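Local structure of uncharacterized protein (Leishmania major, 2B4W) at residues K23-Y28 and F71-E76; H44-V49 and S58-F63; I54-H59 and E80-Y85. The protein is of unknown function but belongs to the DUF1861 family, grouped with the beta-fructosidase clan and so probably built as a five-bladed beta-propeller. All coordinates share one frame; numbering follows the deposited sequence.

Contact 1 of 3, residues K23-Y28 and F71-E76; sequences KGVDGY and FTAVPE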
ATOM      1  N   LYS A  23       0.490  19.795   4.449  1.00 22.50           N
ATOM      2  CA  LYS A  23       0.868  20.950   5.243  1.00 20.73           C
ATOM      3  C   LYS A  23       1.535  20.552   6.543  1.00 23.75           C
ATOM      4  O   LYS A  23       1.266  19.521   7.140  1.00 24.05           O
ATOM      5  CB  LYS A  23      -0.330  21.843   5.550  1.00 24.42           C
ATOM      6  CG  LYS A  23      -0.977  22.499   4.346  1.00 34.93           C
ATOM      7  CD  LYS A  23      -2.427  22.871   4.660  1.00 41.38           C
ATOM      8  CE  LYS A  23      -2.653  24.350   4.373  1.00 51.73           C
ATOM      9  NZ  LYS A  23      -2.259  24.680   2.970  1.00 74.86           N
ATOM     10  N   GLY A  24       2.413  21.452   6.955  1.00 26.46           N
ATOM     11  CA  GLY A  24       3.235  21.269   8.124  1.00 16.35           C
ATOM     12  C   GLY A  24       4.489  20.474   7.789  1.00 23.86           C
ATOM     13  O   GLY A  24       5.241  20.074   8.682  1.00 28.93           O
ATOM     14  N   VAL A  25       4.768  20.194   6.513  1.00 32.94           N
ATOM     15  CA  VAL A  25       6.067  19.551   6.241  1.00 29.77           C
ATOM     16  C   VAL A  25       6.752  20.246   5.078  1.00 23.31           C
ATOM     17  O   VAL A  25       7.283  19.603   4.172  1.00 31.61           O
ATOM     18  CB  VAL A  25       5.945  18.049   5.943  1.00 28.68           C
ATOM     19  CG1 VAL A  25       5.262  17.344   7.112  1.00 23.99           C
ATOM     20  CG2 VAL A  25       5.186  17.812   4.648  1.00 26.45           C
ATOM     21  N   ASP A  26       6.714  21.577   5.101  1.00 23.55           N
ATOM     22  CA  ASP A  26       7.328  22.387   4.051  1.00 27.75           C
ATOM     23  C   ASP A  26       8.773  21.996   3.788  1.00 26.12           C
ATOM     24  O   ASP A  26       9.560  21.746   4.701  1.00 27.12           O
ATOM     25  CB  ASP A  26       7.215  23.858   4.469  1.00 36.58           C
ATOM     26  CG  ASP A  26       5.778  24.348   4.454  1.00 42.84           C
ATOM     27  OD1 ASP A  26       4.892  23.678   3.877  1.00 38.02           O
ATOM     28  OD2 ASP A  26       5.538  25.427   5.034  1.00 42.31           O
ATOM     29  N   GLY A  27       9.208  21.883   2.535  1.00 23.51           N
ATOM     30  CA  GLY A  27      10.610  21.545   2.315  1.00 28.34           C
ATOM     31  C   GLY A  27      10.800  20.080   1.987  1.00 35.67           C
ATOM     32  O   GLY A  27      11.819  19.715   1.391  1.00 25.68           O
ATOM     33  N   TYR A  28       9.798  19.289   2.388  1.00 25.53           N
ATOM     34  CA  TYR A  28       9.815  17.851   2.160  1.00 17.06           C
ATOM     35  C   TYR A  28       8.848  17.377   1.084  1.00 19.73           C
ATOM     36  O   TYR A  28       7.821  17.979   0.797  1.00 30.65           O
ATOM     37  CB  TYR A  28       9.477  17.096   3.441  1.00 24.99           C
ATOM     38  CG  TYR A  28      10.529  17.143   4.506  1.00 29.16           C
ATOM     39  CD1 TYR A  28      10.580  18.241   5.366  1.00 31.89           C
ATOM     40  CD2 TYR A  28      11.444  16.117   4.659  1.00 26.33           C
ATOM     41  CE1 TYR A  28      11.549  18.278   6.350  1.00 30.39           C
ATOM     42  CE2 TYR A  28      12.419  16.158   5.652  1.00 22.42           C
ATOM     43  CZ  TYR A  28      12.457  17.249   6.483  1.00 25.50           C
ATOM     44  OH  TYR A  28      13.411  17.313   7.481  1.00 37.92           O
ATOM     45  N   PHE A  71      -4.163  17.452   3.747  1.00 27.50           N
ATOM     46  CA  PHE A  71      -3.711  16.713   4.910  1.00 24.53           C
ATOM     47  C   PHE A  71      -2.672  17.481   5.703  1.00 25.64           C
ATOM     48  O   PHE A  71      -1.646  17.926   5.174  1.00 23.48           O
ATOM     49  CB  PHE A  71      -3.172  15.346   4.431  1.00 16.07           C
ATOM     50  CG  PHE A  71      -4.311  14.389   4.073  1.00 11.40           C
ATOM     51  CD1 PHE A  71      -4.853  13.601   5.069  1.00 25.59           C
ATOM     52  CD2 PHE A  71      -4.790  14.304   2.788  1.00 17.79           C
ATOM     53  CE1 PHE A  71      -5.895  12.740   4.776  1.00 27.48           C
ATOM     54  CE2 PHE A  71      -5.829  13.446   2.471  1.00 19.86           C
ATOM     55  CZ  PHE A  71      -6.362  12.669   3.475  1.00 25.30           C
ATOM     56  N   THR A  72      -2.919  17.647   7.007  1.00 20.95           N
ATOM     57  CA  THR A  72      -1.952  18.373   7.830  1.00 26.60           C
ATOM     58  C   THR A  72      -1.275  17.464   8.848  1.00 31.95           C
ATOM     59  O   THR A  72      -1.865  16.642   9.545  1.00 22.46           O
ATOM     60  CB  THR A  72      -2.592  19.557   8.572  1.00 22.52           C
ATOM     61  OG1 THR A  72      -3.048  20.524   7.638  1.00 27.31           O
ATOM     62  CG2 THR A  72      -1.568  20.300   9.400  1.00 15.94           C
ATOM     63  N   ALA A  73       0.047  17.630   8.942  1.00 22.57           N
ATOM     64  CA  ALA A  73       0.802  16.723   9.800  1.00 26.02           C
ATOM     65  C   ALA A  73       0.346  16.880  11.235  1.00 24.83           C
ATOM     66  O   ALA A  73       0.076  18.009  11.666  1.00 28.26           O
ATOM     67  CB  ALA A  73       2.291  17.024   9.635  1.00 35.66           C
ATOM     68  N   VAL A  74       0.273  15.771  11.958  1.00 28.16           N
ATOM     69  CA  VAL A  74      -0.042  15.868  13.375  1.00 22.65           C
ATOM     70  C   VAL A  74       1.256  16.054  14.168  1.00 23.79           C
ATOM     71  O   VAL A  74       2.125  15.188  14.053  1.00 28.26           O
ATOM     72  CB  VAL A  74      -0.761  14.632  13.932  1.00 26.20           C
ATOM     73  CG1 VAL A  74      -0.757  14.681  15.456  1.00 26.33           C
ATOM     74  CG2 VAL A  74      -2.171  14.534  13.375  1.00 36.32           C
ATOM     75  N   PRO A  75       1.341  17.138  14.920  1.00 26.25           N
ATOM     76  CA  PRO A  75       2.533  17.441  15.715  1.00 28.81           C
ATOM     77  C   PRO A  75       3.094  16.261  16.487  1.00 33.49           C
ATOM     78  O   PRO A  75       2.347  15.440  17.010  1.00 25.43           O
ATOM     79  CB  PRO A  75       1.995  18.501  16.705  1.00 22.44           C
ATOM     80  CG  PRO A  75       1.017  19.249  15.864  1.00 34.25           C
ATOM     81  CD  PRO A  75       0.302  18.183  15.081  1.00 35.10           C
ATOM     82  N   GLU A  76       4.418  16.179  16.551  1.00 30.13           N
ATOM     83  CA  GLU A  76       5.172  15.433  17.529  1.00 20.12           C
ATOM     84  C   GLU A  76       4.972  13.921  17.578  1.00 33.46           C
ATOM     85  O   GLU A  76       5.184  13.313  18.632  1.00 59.64           O
ATOM     86  CB  GLU A  76       4.812  15.954  18.937  1.00 34.98           C
ATOM     87  CG  GLU A  76       5.390  17.345  19.190  1.00 40.83           C
ATOM     88  CD  GLU A  76       4.915  17.922  20.508  1.00 37.73           C
ATOM     89  OE1 GLU A  76       4.933  17.196  21.525  1.00 47.82           O
ATOM     90  OE2 GLU A  76       4.522  19.109  20.492  1.00 49.13           O
TER
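K23 and T72 form a single parallel beta bridge, with their CA atoms 4.6 Å apart, where strand 16-23 ends beside strand 70-73. Both backbone groups of K23 take part: its N donates to F71 O (2.9 Å), and its O accepts from A73 N (2.9 Å, 167° at the hydrogen). One residue therefore grips the two neighbours of its bridge partner, the usual pattern of a parallel pair, and T72 CA adds a CA-H...O contact to the same K23 carbonyl. Past K23 the segment 23-28 leaves the sheet. G24 makes the bend at a positive phi of 85°, and V25 to Y28 fold into a type II beta turn closed by Y28 N on V25 O, with G27 at its third position.

The side chains of K23 and T72 emerge on one face of the sheet. With CG of K23 beside its own backbone N (chi1 -65°), the lysine slants across T72, with CB 3.7 Å and CD 3.8 Å from T72 OG1, before bends further out lead the amine away. The methyl CG2 of T72 instead leans on K23 O at 3.7 Å. Beyond the bridge, V25 CG1 meets A73 CB at 3.9 Å, a small apolar touch. On its other edge strand 70-73 pairs antiparallel with 59-67, where T72 bonds to E64 and V74 to L62, so this short strand joins a parallel to an antiparallel neighbour. With two main-chain bonds and just 195 Å² buried, the polar part of the pairing is carried by peptide groups, and the side chains add a few van der Waals touches.

Contact 2 of 3, residues H44-V49 and S58-F63; sequences HIYGRV and SHVRLF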
ATOM      1  N   HIS A  44      -7.499  10.231   8.126  1.00 26.84           N
ATOM      2  CA  HIS A  44      -6.069  10.354   8.385  1.00 18.81           C
ATOM      3  C   HIS A  44      -5.295   9.559   7.326  1.00 21.64           C
ATOM      4  O   HIS A  44      -5.820   8.748   6.559  1.00 20.16           O
ATOM      5  CB  HIS A  44      -5.685   9.830   9.740  1.00 13.92           C
ATOM      6  CG  HIS A  44      -6.147  10.571  10.940  1.00 27.11           C
ATOM      7  ND1 HIS A  44      -7.404  10.415  11.473  1.00 23.31           N
ATOM      8  CD2 HIS A  44      -5.500  11.471  11.732  1.00 29.34           C
ATOM      9  CE1 HIS A  44      -7.500  11.197  12.536  1.00 20.70           C
ATOM     10  NE2 HIS A  44      -6.367  11.860  12.728  1.00 23.69           N
ATOM     11  N   ILE A  45      -4.001   9.846   7.292  1.00 15.97           N
ATOM     12  CA  ILE A  45      -3.094   9.130   6.408  1.00 10.54           C
ATOM     13  C   ILE A  45      -1.670   9.180   6.990  1.00 10.46           C
ATOM     14  O   ILE A  45      -1.295  10.204   7.560  1.00 23.13           O
ATOM     15  CB  ILE A  45      -3.121   9.654   4.971  1.00 16.92           C
ATOM     16  CG1 ILE A  45      -2.573   8.622   4.005  1.00 12.70           C
ATOM     17  CG2 ILE A  45      -2.401  10.985   4.800  1.00 24.01           C
ATOM     18  CD1 ILE A  45      -2.699   8.909   2.528  1.00 18.41           C
ATOM     19  N   TYR A  46      -0.945   8.069   6.868  1.00 14.73           N
ATOM     20  CA  TYR A  46       0.491   8.104   7.143  1.00 14.54           C
ATOM     21  C   TYR A  46       1.236   8.379   5.841  1.00 20.68           C
ATOM     22  O   TYR A  46       0.898   7.810   4.803  1.00 21.43           O
ATOM     23  CB  TYR A  46       1.028   6.795   7.715  1.00 19.12           C
ATOM     24  CG  TYR A  46       0.480   6.440   9.068  1.00 16.33           C
ATOM     25  CD1 TYR A  46       0.972   7.005  10.239  1.00 17.82           C
ATOM     26  CD2 TYR A  46      -0.546   5.509   9.148  1.00 15.41           C
ATOM     27  CE1 TYR A  46       0.452   6.662  11.482  1.00 24.90           C
ATOM     28  CE2 TYR A  46      -1.063   5.169  10.372  1.00 12.37           C
ATOM     29  CZ  TYR A  46      -0.567   5.740  11.528  1.00 17.86           C
ATOM     30  OH  TYR A  46      -1.143   5.344  12.702  1.00 26.00           O
ATOM     31  N   GLY A  47       2.251   9.222   5.896  1.00 23.67           N
ATOM     32  CA  GLY A  47       3.070   9.501   4.732  1.00 21.16           C
ATOM     33  C   GLY A  47       4.554   9.305   5.014  1.00 22.17           C
ATOM     34  O   GLY A  47       5.056   9.447   6.130  1.00 17.95           O
ATOM     35  N   ARG A  48       5.232   8.969   3.929  1.00 19.16           N
ATOM     36  CA  ARG A  48       6.691   8.883   3.925  1.00 22.33           C
ATOM     37  C   ARG A  48       7.207  10.264   3.562  1.00 18.93           C
ATOM     38  O   ARG A  48       6.824  10.805   2.509  1.00 29.13           O
ATOM     39  CB  ARG A  48       7.164   7.798   2.987  1.00 22.40           C
ATOM     40  CG  ARG A  48       8.601   7.753   2.563  1.00 33.30           C
ATOM     41  CD  ARG A  48       8.843   6.813   1.369  1.00 30.98           C
ATOM     42  NE  ARG A  48      10.254   6.633   1.166  1.00 37.52           N
ATOM     43  CZ  ARG A  48      10.991   5.749   0.567  1.00 33.52           C
ATOM     44  NH1 ARG A  48      10.542   4.708  -0.096  1.00 23.91           N
ATOM     45  NH2 ARG A  48      12.321   5.917   0.621  1.00 22.17           N
ATOM     46  N   VAL A  49       7.944  10.857   4.456  1.00 15.30           N
ATOM     47  CA  VAL A  49       8.486  12.194   4.416  1.00 21.40           C
ATOM     48  C   VAL A  49      10.012  12.176   4.250  1.00 19.81           C
ATOM     49  O   VAL A  49      10.794  11.683   5.051  1.00 24.54           O
ATOM     50  CB  VAL A  49       8.093  12.974   5.679  1.00 24.50           C
ATOM     51  CG1 VAL A  49       8.406  14.451   5.508  1.00 17.73           C
ATOM     52  CG2 VAL A  49       6.607  12.745   5.929  1.00 27.04           C
ATOM     53  N   SER A  58      14.185   9.044   5.059  1.00 28.67           N
ATOM     54  CA  SER A  58      12.775   9.191   5.359  1.00 21.24           C
ATOM     55  C   SER A  58      12.484   8.960   6.830  1.00 27.16           C
ATOM     56  O   SER A  58      13.252   8.249   7.459  1.00 22.38           O
ATOM     57  CB  SER A  58      11.963   8.183   4.522  1.00 11.38           C
ATOM     58  OG  SER A  58      12.543   8.293   3.240  1.00 23.43           O
ATOM     59  N   HIS A  59      11.398   9.590   7.241  1.00 22.40           N
ATOM     60  CA  HIS A  59      10.707   9.284   8.477  1.00 24.39           C
ATOM     61  C   HIS A  59       9.216   9.196   8.123  1.00 23.31           C
ATOM     62  O   HIS A  59       8.851   9.505   6.989  1.00 26.01           O
ATOM     63  CB  HIS A  59      10.978  10.322   9.557  1.00 27.09           C
ATOM     64  CG  HIS A  59      10.474  11.685   9.199  1.00 18.83           C
ATOM     65  ND1 HIS A  59      11.052  12.478   8.243  1.00 26.97           N
ATOM     66  CD2 HIS A  59       9.432  12.393   9.674  1.00 16.69           C
ATOM     67  CE1 HIS A  59      10.399  13.617   8.145  1.00 23.65           C
ATOM     68  NE2 HIS A  59       9.390  13.603   9.017  1.00 17.23           N
ATOM     69  N   VAL A  60       8.380   8.777   9.055  1.00 19.48           N
ATOM     70  CA  VAL A  60       6.955   8.712   8.773  1.00 22.85           C
ATOM     71  C   VAL A  60       6.201   9.683   9.673  1.00 22.66           C
ATOM     72  O   VAL A  60       6.441   9.774  10.877  1.00 25.78           O
ATOM     73  CB  VAL A  60       6.347   7.315   8.995  1.00 23.58           C
ATOM     74  CG1 VAL A  60       4.827   7.446   9.126  1.00 18.81           C
ATOM     75  CG2 VAL A  60       6.752   6.355   7.891  1.00 18.20           C
ATOM     76  N   ARG A  61       5.279  10.425   9.073  1.00 24.53           N
ATOM     77  CA  ARG A  61       4.385  11.269   9.855  1.00 23.08           C
ATOM     78  C   ARG A  61       2.931  10.804   9.730  1.00 21.46           C
ATOM     79  O   ARG A  61       2.548  10.114   8.784  1.00 18.38           O
ATOM     80  CB  ARG A  61       4.490  12.726   9.426  1.00 18.15           C
ATOM     81  CG  ARG A  61       5.831  13.373   9.747  1.00 38.14           C
ATOM     82  CD  ARG A  61       6.093  13.516  11.223  1.00 36.62           C
ATOM     83  NE  ARG A  61       5.369  14.574  11.890  1.00 29.27           N
ATOM     84  CZ  ARG A  61       5.301  15.876  11.747  1.00 27.85           C
ATOM     85  NH1 ARG A  61       5.971  16.572  10.839  1.00 25.66           N
ATOM     86  NH2 ARG A  61       4.502  16.534  12.585  1.00 28.50           N
ATOM     87  N   LEU A  62       2.134  11.202  10.704  1.00 22.04           N
ATOM     88  CA  LEU A  62       0.688  11.018  10.664  1.00 15.87           C
ATOM     89  C   LEU A  62       0.080  12.360  10.229  1.00 18.80           C
ATOM     90  O   LEU A  62       0.470  13.347  10.847  1.00 19.84           O
ATOM     91  CB  LEU A  62       0.113  10.615  12.012  1.00 24.50           C
ATOM     92  CG  LEU A  62      -1.409  10.468  12.131  1.00 26.06           C
ATOM     93  CD1 LEU A  62      -1.915   9.222  11.405  1.00 16.65           C
ATOM     94  CD2 LEU A  62      -1.800  10.448  13.602  1.00 29.48           C
ATOM     95  N   PHE A  63      -0.807  12.320   9.238  1.00 21.23           N
ATOM     96  CA  PHE A  63      -1.567  13.446   8.764  1.00 23.02           C
ATOM     97  C   PHE A  63      -3.095  13.259   8.916  1.00 23.86           C
ATOM     98  O   PHE A  63      -3.664  12.185   8.677  1.00 17.98           O
ATOM     99  CB  PHE A  63      -1.313  13.731   7.289  1.00 27.15           C
ATOM    100  CG  PHE A  63       0.139  13.957   6.905  1.00 27.16           C
ATOM    101  CD1 PHE A  63       0.985  12.884   6.740  1.00 16.21           C
ATOM    102  CD2 PHE A  63       0.603  15.242   6.703  1.00 30.92           C
ATOM    103  CE1 PHE A  63       2.319  13.104   6.396  1.00 15.69           C
ATOM    104  CE2 PHE A  63       1.911  15.475   6.339  1.00 24.77           C
ATOM    105  CZ  PHE A  63       2.750  14.393   6.197  1.00 18.42           C
TER
HETATM  106  O   HOH W   1      13.235  11.966   7.026  1.00 43.18           O
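Y46 and L62 face each other across a beta hairpin, strands 42-50 and 59-67, inside one sheet of the probable propeller. L62 has CG anti to its backbone N (chi1 177°) and turns CD1 over one face of the tyrosine ring, 3.5 Å from Y46 CE1, as a CH-pi contact displaced toward the rim. V60 CG1 flanks the same ring obliquely, 4.0 Å from Y46 CD1, while the phenol OH bonds to P119 O. R48 lies on the same side of the sheet as Y46, V60 and L62; its chain runs extended past S58, whose OG lies 3.5 Å from R48 NE at the guanidinium edge, and NH1 makes its salt bridge with D83.

The other face carries I45, V49, H59, R61 and F63. The F63 ring turns its edge to the opposite strand: I45 O lies in the ring plane, and F63 CE1 comes within 3.9 Å of G47 N, over a residue with no side chain to obstruct it. Six backbone hydrogen bonds at the I45-F63, G47-R61 and V49-H59 pairs join the two strands. H59 places CG between its backbone N and carbonyl carbon (chi1 63°), which swings the imidazole across V49 so that V49 CB covers one face of the ring and V49 CG1 sits 3.4 Å from H59 CE1. At the ring's edge a water lies 2.6 Å from H59 ND1 and donates to V49 O at 3.2 Å.

Contact 3 of 3, residues I54-H59 and E80-Y85; sequences IWAASH and ELEDPY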
ATOM      1  N   ILE A  54      17.702  13.653  -1.544  1.00 27.31           N
ATOM      2  CA  ILE A  54      18.497  12.631  -0.866  1.00 26.19           C
ATOM      3  C   ILE A  54      17.723  11.323  -0.749  1.00 39.08           C
ATOM      4  O   ILE A  54      16.492  11.326  -0.725  1.00 39.44           O
ATOM      5  CB  ILE A  54      18.947  13.146   0.510  1.00 32.93           C
ATOM      6  CG1 ILE A  54      19.093  12.107   1.615  1.00 41.99           C
ATOM      7  CG2 ILE A  54      18.000  14.248   0.966  1.00 42.28           C
ATOM      8  CD1 ILE A  54      20.298  12.257   2.510  1.00 44.05           C
ATOM      9  N   TRP A  55      18.453  10.217  -0.675  1.00 30.55           N
ATOM     10  CA  TRP A  55      17.916   8.871  -0.615  1.00 41.19           C
ATOM     11  C   TRP A  55      18.110   8.206   0.734  1.00 38.81           C
ATOM     12  O   TRP A  55      18.980   8.519   1.547  1.00 36.47           O
ATOM     13  CB  TRP A  55      18.568   8.057  -1.762  1.00 55.10           C
ATOM     14  CG  TRP A  55      18.096   8.645  -3.070  1.00 52.68           C
ATOM     15  CD1 TRP A  55      18.480   9.822  -3.645  1.00 50.81           C
ATOM     16  CD2 TRP A  55      17.133   8.066  -3.957  1.00 43.76           C
ATOM     17  NE1 TRP A  55      17.818  10.011  -4.836  1.00 42.80           N
ATOM     18  CE2 TRP A  55      16.986   8.941  -5.048  1.00 42.22           C
ATOM     19  CE3 TRP A  55      16.389   6.886  -3.922  1.00 37.35           C
ATOM     20  CZ2 TRP A  55      16.117   8.675  -6.109  1.00 45.03           C
ATOM     21  CZ3 TRP A  55      15.533   6.628  -4.973  1.00 30.90           C
ATOM     22  CH2 TRP A  55      15.399   7.515  -6.054  1.00 42.12           C
ATOM     23  N   ALA A  56      17.239   7.242   1.013  1.00 28.44           N
ATOM     24  CA  ALA A  56      17.233   6.522   2.275  1.00 28.75           C
ATOM     25  C   ALA A  56      17.297   7.436   3.501  1.00 25.20           C
ATOM     26  O   ALA A  56      18.034   7.042   4.415  1.00 26.90           O
ATOM     27  CB  ALA A  56      18.381   5.519   2.363  1.00 35.48           C
ATOM     28  N   ALA A  57      16.565   8.536   3.509  1.00 26.65           N
ATOM     29  CA  ALA A  57      16.501   9.546   4.546  1.00 29.47           C
ATOM     30  C   ALA A  57      15.071  10.009   4.874  1.00 29.78           C
ATOM     31  O   ALA A  57      14.823  11.214   4.939  1.00 19.67           O
ATOM     32  CB  ALA A  57      17.287  10.786   4.136  1.00 21.21           C
ATOM     33  N   SER A  58      14.185   9.044   5.059  1.00 28.67           N
ATOM     34  CA  SER A  58      12.775   9.191   5.359  1.00 21.24           C
ATOM     35  C   SER A  58      12.484   8.960   6.830  1.00 27.16           C
ATOM     36  O   SER A  58      13.252   8.249   7.459  1.00 22.38           O
ATOM     37  CB  SER A  58      11.963   8.183   4.522  1.00 11.38           C
ATOM     38  OG  SER A  58      12.543   8.293   3.240  1.00 23.43           O
ATOM     39  N   HIS A  59      11.398   9.590   7.241  1.00 22.40           N
ATOM     40  CA  HIS A  59      10.707   9.284   8.477  1.00 24.39           C
ATOM     41  C   HIS A  59       9.216   9.196   8.123  1.00 23.31           C
ATOM     42  O   HIS A  59       8.851   9.505   6.989  1.00 26.01           O
ATOM     43  CB  HIS A  59      10.978  10.322   9.557  1.00 27.09           C
ATOM     44  CG  HIS A  59      10.474  11.685   9.199  1.00 18.83           C
ATOM     45  ND1 HIS A  59      11.052  12.478   8.243  1.00 26.97           N
ATOM     46  CD2 HIS A  59       9.432  12.393   9.674  1.00 16.69           C
ATOM     47  CE1 HIS A  59      10.399  13.617   8.145  1.00 23.65           C
ATOM     48  NE2 HIS A  59       9.390  13.603   9.017  1.00 17.23           N
ATOM     49  N   GLU A  80      10.718   6.069  12.422  1.00 25.43           N
ATOM     50  CA  GLU A  80      11.903   5.976  11.585  1.00 31.86           C
ATOM     51  C   GLU A  80      11.739   4.848  10.576  1.00 31.18           C
ATOM     52  O   GLU A  80      12.355   3.797  10.724  1.00 24.96           O
ATOM     53  CB  GLU A  80      13.193   5.689  12.368  1.00 27.65           C
ATOM     54  CG  GLU A  80      13.385   6.656  13.511  1.00 22.70           C
ATOM     55  CD  GLU A  80      13.583   8.082  13.044  1.00 21.41           C
ATOM     56  OE1 GLU A  80      14.369   8.282  12.098  1.00 34.35           O
ATOM     57  OE2 GLU A  80      12.940   8.988  13.620  1.00 36.97           O
ATOM     58  N   LEU A  81      10.887   5.096   9.591  1.00 31.75           N
ATOM     59  CA  LEU A  81      10.597   4.125   8.564  1.00 19.08           C
ATOM     60  C   LEU A  81      10.308   4.815   7.235  1.00 16.81           C
ATOM     61  O   LEU A  81      10.082   6.017   7.232  1.00 19.29           O
ATOM     62  CB  LEU A  81       9.376   3.265   8.959  1.00 25.75           C
ATOM     63  CG  LEU A  81       9.329   2.625  10.334  1.00 20.16           C
ATOM     64  CD1 LEU A  81       7.899   2.376  10.800  1.00 28.18           C
ATOM     65  CD2 LEU A  81      10.122   1.320  10.355  1.00 24.49           C
ATOM     66  N   GLU A  82      10.289   4.016   6.177  1.00 25.81           N
ATOM     67  CA  GLU A  82       9.815   4.283   4.843  1.00 27.33           C
ATOM     68  C   GLU A  82       8.502   3.542   4.547  1.00 25.43           C
ATOM     69  O   GLU A  82       8.191   2.555   5.210  1.00 23.69           O
ATOM     70  CB  GLU A  82      10.836   3.845   3.774  1.00 26.61           C
ATOM     71  CG  GLU A  82      12.268   4.245   4.097  1.00 22.91           C
ATOM     72  CD  GLU A  82      13.254   3.851   3.017  1.00 33.13           C
ATOM     73  OE1 GLU A  82      13.006   2.865   2.285  1.00 25.33           O
ATOM     74  OE2 GLU A  82      14.282   4.550   2.914  1.00 32.23           O
ATOM     75  N   ASP A  83       7.776   3.995   3.535  1.00 23.19           N
ATOM     76  CA  ASP A  83       6.614   3.315   2.972  1.00 21.57           C
ATOM     77  C   ASP A  83       5.672   2.725   4.017  1.00 26.71           C
ATOM     78  O   ASP A  83       5.609   1.496   4.145  1.00 23.53           O
ATOM     79  CB  ASP A  83       7.055   2.171   2.071  1.00 21.11           C
ATOM     80  CG  ASP A  83       7.995   2.650   0.980  1.00 22.47           C
ATOM     81  OD1 ASP A  83       8.037   3.881   0.792  1.00 28.12           O
ATOM     82  OD2 ASP A  83       8.656   1.798   0.358  1.00 23.14           O
ATOM     83  N   PRO A  84       4.968   3.580   4.741  1.00 19.75           N
ATOM     84  CA  PRO A  84       4.081   3.064   5.797  1.00 24.35           C
ATOM     85  C   PRO A  84       2.859   2.344   5.212  1.00 19.95           C
ATOM     86  O   PRO A  84       2.492   2.528   4.055  1.00 17.48           O
ATOM     87  CB  PRO A  84       3.678   4.315   6.548  1.00 19.34           C
ATOM     88  CG  PRO A  84       3.879   5.436   5.596  1.00  9.58           C
ATOM     89  CD  PRO A  84       4.926   5.047   4.607  1.00 14.04           C
ATOM     90  N   TYR A  85       2.233   1.477   5.996  1.00 18.94           N
ATOM     91  CA  TYR A  85       1.129   0.624   5.567  1.00 19.10           C
ATOM     92  C   TYR A  85       0.330   0.113   6.764  1.00 16.51           C
ATOM     93  O   TYR A  85       0.861  -0.107   7.847  1.00 22.11           O
ATOM     94  CB  TYR A  85       1.543  -0.573   4.729  1.00 19.88           C
ATOM     95  CG  TYR A  85       2.543  -1.545   5.279  1.00 23.90           C
ATOM     96  CD1 TYR A  85       3.899  -1.240   5.150  1.00 23.78           C
ATOM     97  CD2 TYR A  85       2.184  -2.733   5.904  1.00 17.31           C
ATOM     98  CE1 TYR A  85       4.852  -2.115   5.642  1.00 24.20           C
ATOM     99  CE2 TYR A  85       3.140  -3.602   6.397  1.00 15.61           C
ATOM    100  CZ  TYR A  85       4.475  -3.283   6.259  1.00 26.30           C
ATOM    101  OH  TYR A  85       5.469  -4.107   6.729  1.00 29.91           O
TER
HETATM  102  O   HOH W   2      14.743   5.838   5.020  1.00 30.16           O
HETATM  103  O   HOH W   3      14.175   7.371   9.569  1.00 36.86           O
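S58 CB and E82 CG meet at 4.0 Å in the close-packed middle of this contact, where the end of a loop presses against the approach to a strand. The backbone also packs here: L81 O lies 3.4 Å from H59 C and 3.9 Å from S58 CB; it is buried by them with no polar partner anywhere in the model, an uncompensated carbonyl. E82 sets its CG beside its backbone N and runs extended beyond, which carries OE2 alongside the loop to 3.6 Å from A56 CA.

In the fold, I54-H59 belongs to the connection between the hairpin strands 42-50 and 59-67, whereas E80-Y85 passes into strand 84-89, an edge strand of a four-stranded antiparallel sheet. The chain turns a corner at D83, so the contact lies where one sheet gives way to the next, as between blades of a propeller. Backbone bonding of E82 to T98 ties this corner to strand 92-100.

Water mediates the looser side. One molecule donates to E82 OE2 and accepts from S58 N at a long 3.3 Å; another donates to S58 O (2.5 Å) and to E80 OE1 (2.7 Å). The E80 chain points away at its root and bends at chi2 (-65°), bringing its carboxylate back to that second water, with direct side-chain contact to the loop absent.

In the fold
Contacts 1 and 2 lie in one mixed sheet, and contact 3 leads from it to the four-stranded sheet that begins with strand 84-89. Contact 2 is nested within the chain loop closed by contact 1, and their centres lie about 9 Å apart; strands 59-67 and 70-73 are neighbours in the sheet, and Y28 CB packs on V49 CG1 at 3.5 Å. Contacts 2 and 3, also about 9 Å apart between centres, share S58 and H59, and R48 NH1 bridges to D83 OD1 at 2.8 Å from the hairpin to the corner. Contacts 1 and 3 are about 15 Å apart between centres and touch lightly, through Y28 CE2 and H59 CE1 at 4.1 Å. No active site is established for this protein, so none of the three can be assigned a catalytic role.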